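Local structure of catalase (Corynebacterium glutamicum, 4B7H) at residues A173-W177 with A479-S484; E488-Y492 with Y510-K514. The protein catalyses the breakdown of hydrogen peroxide to water and oxygen at a haem, carries bound NADPH and is inhibited by nitric oxide. All coordinates share one frame; numbering follows the deposited sequence. Where two conformers were deposited one is given.

Contact 1. Residues A173-W177 with A479-S484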
ATOM      1  N   ALA A 173      16.376  27.850   9.307  1.00 10.14           N
ATOM      2  CA  ALA A 173      15.865  29.060   9.942  1.00 10.36           C
ATOM      3  C   ALA A 173      15.343  30.077   8.937  1.00  8.66           C
ATOM      4  O   ALA A 173      14.300  30.698   9.171  1.00  9.01           O
ATOM      5  CB  ALA A 173      16.937  29.696  10.825  1.00 11.97           C
ATOM      6  N   ASP A 174      16.063  30.270   7.837  1.00  9.55           N
ATOM      7  CA  ASP A 174      15.625  31.260   6.862  1.00  9.36           C
ATOM      8  C   ASP A 174      14.243  30.908   6.330  1.00  9.36           C
ATOM      9  O   ASP A 174      13.365  31.767   6.224  1.00  9.70           O
ATOM     10  CB  ASP A 174      16.596  31.396   5.696  1.00 10.29           C
ATOM     11  CG  ASP A 174      16.237  32.557   4.802  1.00 10.89           C
ATOM     12  OD1 ASP A 174      16.571  33.694   5.179  1.00 11.52           O
ATOM     13  OD2 ASP A 174      15.578  32.354   3.759  1.00 12.37           O
ATOM     14  N   MET A 175      14.048  29.634   6.000  1.00  8.88           N
ATOM     15  CA  MET A 175      12.754  29.182   5.513  1.00  9.02           C
ATOM     16  C   MET A 175      11.645  29.415   6.546  1.00  8.78           C
ATOM     17  O   MET A 175      10.549  29.865   6.199  1.00  8.88           O
ATOM     18  CB  MET A 175      12.835  27.709   5.108  1.00  9.52           C
ATOM     19  CG  MET A 175      11.474  27.054   4.908  1.00  9.94           C
ATOM     20  SD  MET A 175      11.508  25.476   4.026  1.00  9.00           S
ATOM     21  CE  MET A 175      12.401  24.444   5.182  1.00  9.66           C
ATOM     22  N   GLN A 176      11.917  29.110   7.812  1.00  7.64           N
ATOM     23  CA  GLN A 176      10.890  29.276   8.843  1.00  8.99           C
ATOM     24  C   GLN A 176      10.453  30.726   8.967  1.00  8.77           C
ATOM     25  O   GLN A 176       9.255  31.028   9.024  1.00  9.18           O
ATOM     26  CB  GLN A 176      11.385  28.766  10.194  1.00  9.71           C
ATOM     27  CG  GLN A 176      11.677  27.281  10.167  1.00 10.43           C
ATOM     28  CD  GLN A 176      11.782  26.647  11.546  1.00 13.10           C
ATOM     29  OE1 GLN A 176      11.454  27.262  12.571  1.00 13.72           O
ATOM     30  NE2 GLN A 176      12.235  25.398  11.576  1.00 14.82           N
ATOM     31  N   TRP A 177      11.424  31.631   8.998  1.00  9.23           N
ATOM     32  CA  TRP A 177      11.129  33.050   9.171  1.00  9.02           C
ATOM     33  C   TRP A 177      10.637  33.711   7.886  1.00  8.71           C
ATOM     34  O   TRP A 177       9.841  34.657   7.942  1.00  9.23           O
ATOM     35  CB  TRP A 177      12.342  33.787   9.739  1.00  9.49           C
ATOM     36  CG  TRP A 177      12.583  33.427  11.168  1.00  8.91           C
ATOM     37  CD1 TRP A 177      13.534  32.574  11.660  1.00  8.62           C
ATOM     38  CD2 TRP A 177      11.822  33.872  12.292  1.00  9.29           C
ATOM     39  NE1 TRP A 177      13.415  32.476  13.028  1.00  9.78           N
ATOM     40  CE2 TRP A 177      12.370  33.266  13.437  1.00  9.63           C
ATOM     41  CE3 TRP A 177      10.733  34.743  12.444  1.00  9.73           C
ATOM     42  CZ2 TRP A 177      11.866  33.496  14.719  1.00 10.60           C
ATOM     43  CZ3 TRP A 177      10.227  34.957  13.710  1.00 11.07           C
ATOM     44  CH2 TRP A 177      10.799  34.345  14.833  1.00 10.97           C
ATOM     45  N   ALA A 479      16.464  31.849  17.770  1.00 10.17           N
ATOM     46  CA  ALA A 479      15.803  31.163  16.663  1.00 10.36           C
ATOM     47  C   ALA A 479      16.079  31.835  15.313  1.00 10.57           C
ATOM     48  O   ALA A 479      15.918  31.215  14.266  1.00 12.18           O
ATOM     49  CB  ALA A 479      14.308  31.079  16.918  1.00 10.01           C
ATOM     50  N   MET A 480      16.486  33.102  15.336  1.00 10.80           N
ATOM     51  CA  MET A 480      16.821  33.819  14.112  1.00 12.14           C
ATOM     52  C   MET A 480      18.199  33.484  13.561  1.00 11.43           C
ATOM     53  O   MET A 480      18.499  33.804  12.409  1.00 11.94           O
ATOM     54  CB  MET A 480      16.748  35.328  14.346  1.00 11.86           C
ATOM     55  CG  MET A 480      15.341  35.857  14.562  1.00 10.90           C
ATOM     56  SD  MET A 480      15.354  37.542  15.198  1.00 12.36           S
ATOM     57  CE  MET A 480      16.119  38.461  13.853  1.00 13.26           C
ATOM     58  N   GLN A 481      19.056  32.876  14.372  1.00 12.30           N
ATOM     59  CA  GLN A 481      20.415  32.600  13.916  0.55 12.12           C
ATOM     60  C   GLN A 481      20.393  31.719  12.671  1.00 13.03           C
ATOM     61  O   GLN A 481      19.794  30.641  12.655  1.00 14.59           O
ATOM     62  CB  GLN A 481      21.270  31.976  15.019  0.55 13.20           C
ATOM     63  CG  GLN A 481      21.369  32.815  16.293  0.55 15.17           C
ATOM     64  CD  GLN A 481      21.825  34.249  16.051  0.55 17.44           C
ATOM     65  OE1 GLN A 481      21.311  35.178  16.671  0.55 21.92           O
ATOM     66  NE2 GLN A 481      22.804  34.433  15.166  0.55 16.63           N
ATOM     67  N   GLY A 482      21.016  32.207  11.604  1.00 14.34           N
ATOM     68  CA  GLY A 482      21.039  31.471  10.352  1.00 15.45           C
ATOM     69  C   GLY A 482      20.168  32.051   9.249  1.00 13.98           C
ATOM     70  O   GLY A 482      20.281  31.646   8.092  1.00 15.68           O
ATOM     71  N   ILE A 483      19.303  33.006   9.577  1.00 13.19           N
ATOM     72  CA  ILE A 483      18.526  33.656   8.526  1.00 11.77           C
ATOM     73  C   ILE A 483      19.424  34.468   7.598  1.00 11.77           C
ATOM     74  O   ILE A 483      20.521  34.898   7.981  1.00 14.39           O
ATOM     75  CB  ILE A 483      17.387  34.542   9.076  1.00 10.80           C
ATOM     76  CG1 ILE A 483      17.939  35.719   9.896  1.00 11.98           C
ATOM     77  CG2 ILE A 483      16.381  33.689   9.855  1.00 12.22           C
ATOM     78  CD1 ILE A 483      16.866  36.656  10.438  1.00 12.56           C
ATOM     79  N   SER A 484      18.964  34.649   6.367  1.00 11.50           N
ATOM     80  CA  SER A 484      19.713  35.407   5.371  1.00 12.37           C
ATOM     81  C   SER A 484      19.604  36.899   5.626  1.00 11.74           C
ATOM     82  O   SER A 484      18.743  37.353   6.391  1.00 11.97           O
ATOM     83  CB  SER A 484      19.178  35.100   3.974  1.00 13.27           C
ATOM     84  OG  SER A 484      17.908  35.704   3.776  1.00 13.79           O
TER
HETATM   85  O   HOH W   1      18.794  29.323   7.609  1.00 15.43           O

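Contact 2. Residues E488-Y492 with Y510-K514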
ATOM      1  N   GLU A 488      16.435  39.266   7.410  1.00 11.34           N
ATOM      2  CA  GLU A 488      16.609  40.079   8.620  1.00 11.52           C
ATOM      3  C   GLU A 488      15.607  41.239   8.783  1.00 11.53           C
ATOM      4  O   GLU A 488      14.886  41.275   9.791  1.00 13.12           O
ATOM      5  CB  GLU A 488      18.065  40.554   8.776  1.00 12.38           C
ATOM      6  CG  GLU A 488      19.020  39.431   9.143  1.00 13.28           C
ATOM      7  CD  GLU A 488      20.481  39.838   9.066  1.00 14.31           C
ATOM      8  OE1 GLU A 488      20.794  40.896   8.485  1.00 17.19           O
ATOM      9  OE2 GLU A 488      21.327  39.086   9.586  1.00 16.51           O
ATOM     10  N   PRO A 489      15.527  42.164   7.797  1.00 12.25           N
ATOM     11  CA  PRO A 489      14.582  43.275   7.970  1.00 12.42           C
ATOM     12  C   PRO A 489      13.119  42.833   8.019  1.00 11.27           C
ATOM     13  O   PRO A 489      12.333  43.489   8.706  1.00 12.87           O
ATOM     14  CB  PRO A 489      14.837  44.157   6.738  1.00 15.82           C
ATOM     15  CG  PRO A 489      15.458  43.244   5.737  1.00 16.62           C
ATOM     16  CD  PRO A 489      16.290  42.300   6.541  1.00 14.22           C
ATOM     17  N   ARG A 490      12.757  41.746   7.338  1.00 10.79           N
ATOM     18  CA  ARG A 490      11.394  41.231   7.465  1.00 11.28           C
ATOM     19  C   ARG A 490      11.100  40.827   8.906  1.00 11.83           C
ATOM     20  O   ARG A 490      10.025  41.115   9.438  1.00 11.21           O
ATOM     21  CB  ARG A 490      11.150  40.042   6.532  1.00 12.08           C
ATOM     22  CG  ARG A 490      11.194  40.395   5.052  1.00 13.11           C
ATOM     23  CD  ARG A 490      10.503  39.335   4.218  1.00 14.24           C
ATOM     24  NE  ARG A 490       9.085  39.257   4.557  1.00 13.35           N
ATOM     25  CZ  ARG A 490       8.143  40.021   4.010  1.00 14.37           C
ATOM     26  NH1 ARG A 490       8.460  40.908   3.078  1.00 16.67           N
ATOM     27  NH2 ARG A 490       6.882  39.895   4.392  1.00 14.86           N
ATOM     28  N   VAL A 491      12.060  40.160   9.543  1.00 11.64           N
ATOM     29  CA  VAL A 491      11.873  39.729  10.922  1.00 10.93           C
ATOM     30  C   VAL A 491      11.856  40.931  11.875  1.00 11.24           C
ATOM     31  O   VAL A 491      11.056  40.974  12.811  1.00 10.67           O
ATOM     32  CB  VAL A 491      12.923  38.680  11.337  1.00 10.14           C
ATOM     33  CG1 VAL A 491      12.736  38.283  12.793  1.00 10.59           C
ATOM     34  CG2 VAL A 491      12.826  37.448  10.434  1.00 10.88           C
ATOM     35  N   TYR A 492      12.715  41.919  11.625  1.00 11.91           N
ATOM     36  CA  TYR A 492      12.705  43.127  12.444  1.00 12.48           C
ATOM     37  C   TYR A 492      11.323  43.790  12.412  1.00 11.99           C
ATOM     38  O   TYR A 492      10.792  44.190  13.453  1.00 12.26           O
ATOM     39  CB  TYR A 492      13.765  44.131  11.972  1.00 14.10           C
ATOM     40  CG  TYR A 492      15.208  43.658  12.023  1.00 14.13           C
ATOM     41  CD1 TYR A 492      15.627  42.687  12.930  1.00 14.22           C
ATOM     42  CD2 TYR A 492      16.157  44.188  11.150  1.00 13.67           C
ATOM     43  CE1 TYR A 492      16.949  42.265  12.963  1.00 15.34           C
ATOM     44  CE2 TYR A 492      17.473  43.779  11.182  1.00 15.24           C
ATOM     45  CZ  TYR A 492      17.866  42.815  12.087  1.00 15.27           C
ATOM     46  OH  TYR A 492      19.182  42.407  12.107  1.00 15.45           O
ATOM     47  N   TYR A 510      19.746  39.958  18.723  1.00 13.39           N
ATOM     48  CA  TYR A 510      20.147  39.272  17.501  1.00 13.54           C
ATOM     49  C   TYR A 510      21.518  39.749  17.014  1.00 13.89           C
ATOM     50  O   TYR A 510      22.390  38.940  16.682  1.00 13.97           O
ATOM     51  CB  TYR A 510      19.107  39.475  16.403  1.00 13.45           C
ATOM     52  CG  TYR A 510      19.533  38.906  15.072  1.00 11.80           C
ATOM     53  CD1 TYR A 510      19.587  37.528  14.870  1.00 11.81           C
ATOM     54  CD2 TYR A 510      19.883  39.741  14.015  1.00 12.92           C
ATOM     55  CE1 TYR A 510      19.980  36.991  13.658  1.00 13.31           C
ATOM     56  CE2 TYR A 510      20.267  39.213  12.787  1.00 13.63           C
ATOM     57  CZ  TYR A 510      20.322  37.833  12.621  1.00 13.68           C
ATOM     58  OH  TYR A 510      20.706  37.286  11.414  1.00 13.88           O
ATOM     59  N   LEU A 511      21.712  41.063  16.980  1.00 14.12           N
ATOM     60  CA  LEU A 511      22.978  41.612  16.506  1.00 15.42           C
ATOM     61  C   LEU A 511      24.142  41.326  17.458  1.00 16.25           C
ATOM     62  O   LEU A 511      25.283  41.178  17.017  1.00 19.51           O
ATOM     63  CB  LEU A 511      22.848  43.107  16.228  1.00 15.99           C
ATOM     64  CG  LEU A 511      21.943  43.425  15.037  1.00 16.52           C
ATOM     65  CD1 LEU A 511      21.767  44.923  14.890  1.00 17.15           C
ATOM     66  CD2 LEU A 511      22.489  42.812  13.756  1.00 17.79           C
ATOM     67  N   GLN A 512      23.854  41.240  18.754  1.00 15.40           N
ATOM     68  CA  GLN A 512      24.880  40.879  19.737  1.00 17.12           C
ATOM     69  C   GLN A 512      25.419  39.480  19.446  1.00 18.15           C
ATOM     70  O   GLN A 512      26.615  39.215  19.581  1.00 22.24           O
ATOM     71  CB  GLN A 512      24.300  40.892  21.151  1.00 20.50           C
ATOM     72  CG  GLN A 512      24.168  42.256  21.794  1.00 24.45           C
ATOM     73  CD  GLN A 512      23.559  42.179  23.188  1.00 28.12           C
ATOM     74  OE1 GLN A 512      23.544  41.119  23.819  1.00 29.43           O
ATOM     75  NE2 GLN A 512      23.048  43.306  23.671  1.00 31.71           N
ATOM     76  N   LYS A 513      24.520  38.586  19.051  1.00 16.37           N
ATOM     77  CA  LYS A 513      24.851  37.176  18.852  1.00 16.04           C
ATOM     78  C   LYS A 513      25.407  36.876  17.464  1.00 22.21           C
ATOM     79  O   LYS A 513      26.146  35.907  17.276  1.00 23.96           O
ATOM     80  CB  LYS A 513      23.615  36.312  19.100  1.00 17.10           C
ATOM     81  CG  LYS A 513      23.081  36.405  20.511  1.00 17.57           C
ATOM     82  CD  LYS A 513      21.675  35.846  20.601  1.00 19.08           C
ATOM     83  CE  LYS A 513      21.077  36.120  21.971  1.00 17.09           C
ATOM     84  NZ  LYS A 513      19.720  35.528  22.076  1.00 17.63           N
ATOM     85  N   LYS A 514      25.039  37.705  16.493  1.00 23.27           N
ATOM     86  CA  LYS A 514      25.485  37.523  15.118  1.00 26.44           C
ATOM     87  C   LYS A 514      26.922  37.997  14.980  1.00 33.50           C
ATOM     88  O   LYS A 514      27.755  37.337  14.355  1.00 42.62           O
ATOM     89  CB  LYS A 514      24.594  38.329  14.169  1.00 23.40           C
ATOM     90  CG  LYS A 514      24.881  38.116  12.691  1.00 27.92           C
ATOM     91  CD  LYS A 514      24.140  39.139  11.838  1.00 25.67           C
ATOM     92  CE  LYS A 514      24.531  39.019  10.379  1.00 25.34           C
ATOM     93  NZ  LYS A 514      23.929  40.104   9.547  1.00 27.68           N
TER

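Contact 1. Residues A173-W177 with A479-S484
The indole of Trp-177 meets Met-480 over one face, where Met-480 CG sits 4.0 Å above the ring plane and offset toward the rim. At the edge, NE1 donates to Ala-479 O at 3.1 Å; the oxygen lies close to the ring plane, but the donor stands 67° above the carbonyl plane rather than on a lone pair. Ala-479 CB touches the benzo side, and Ile-483 CG2 approaches CD1 obliquely at 3.6 Å. The carboxylate of Asp-174, its CG anti to the backbone N (chi1 -172°), reaches Ser-484, just past the turn: OD1 accepts from Ser-484 N and, more steeply above the plane, from Ser-484 OG, both at 2.8 Å and from the same face. Thr-487 adds a further hydrogen bond to this oxygen, while OD2 pairs with Arg-401 of a second subunit. Ala-173 CB rests 3.5 Å from the backbone O of Gln-481, and a water links Asp-174 N to Gly-482 O. The type II turn from Met-480 to Ile-483, with glycine at its third position, thus fits against the first turn of helix 173-182, as the chain passes from helix 466-479 toward helix 487-498, whose Val-491 also touches Trp-177.

Contact 2. Residues E488-Y492 with Y510-K514
Glu-488 and Lys-514 form a salt bridge, NZ to OE2 at 2.8 Å, with their side chains coming from opposite directions. The ammonium uses the syn lone pair of OE2. Both chains are extended beyond CG, which lets them span the 13.7 Å that separates the axes of segments 488-492 and 510-514 at closest approach. The same oxygen takes a hydrogen bond from Tyr-510 OH at 2.6 Å, met on the anti side and only 16° out of the carboxylate plane, so two donors grip OE2 from its two sides. The carboxylate and ring planes are 80° apart, and OE2 lies in the ring plane at its edge. The nearby lysine would be expected to favour the charged form of the glutamate. Among the apolar and edge contacts, Tyr-492 crosses Tyr-510 at about a right angle, its OH 3.4 Å from Tyr-510 CD2 and near that ring's plane, and its CE1 4.0 Å from the same carbon. Leu-511 CD2 closes on the hydroxyl of Tyr-492 at 3.7 Å. Within its own helix, Tyr-492 lays one ring face over Glu-488 O. With the segment axes at 149°, this is a roughly antiparallel helical hairpin, bridged by long polar side chains, in the C-terminal helical region.

Overall arrangement
From the N terminus, the chain first lays down helix 173-182 in the catalase fold; some 300 residues later, after the chain has completed the antiparallel sheet, the loop at 479-484 returns to it and closes contact 1. Contact 2 follows in series, joining helix 487-498 to helix 500-514, which follow each other almost directly, with 17 mostly helical residues between the two segments, so the two closures neither nest nor cross. Their centres are about 10 Å apart, and they touch directly: Met-480 packs on Val-491, and Ile-483 on Tyr-510. Contact 1 therefore ties the loop between helices 466-479 and 487-498 to helix 173-182, near a second subunit, whereas contact 2 joins the last two helices to each other.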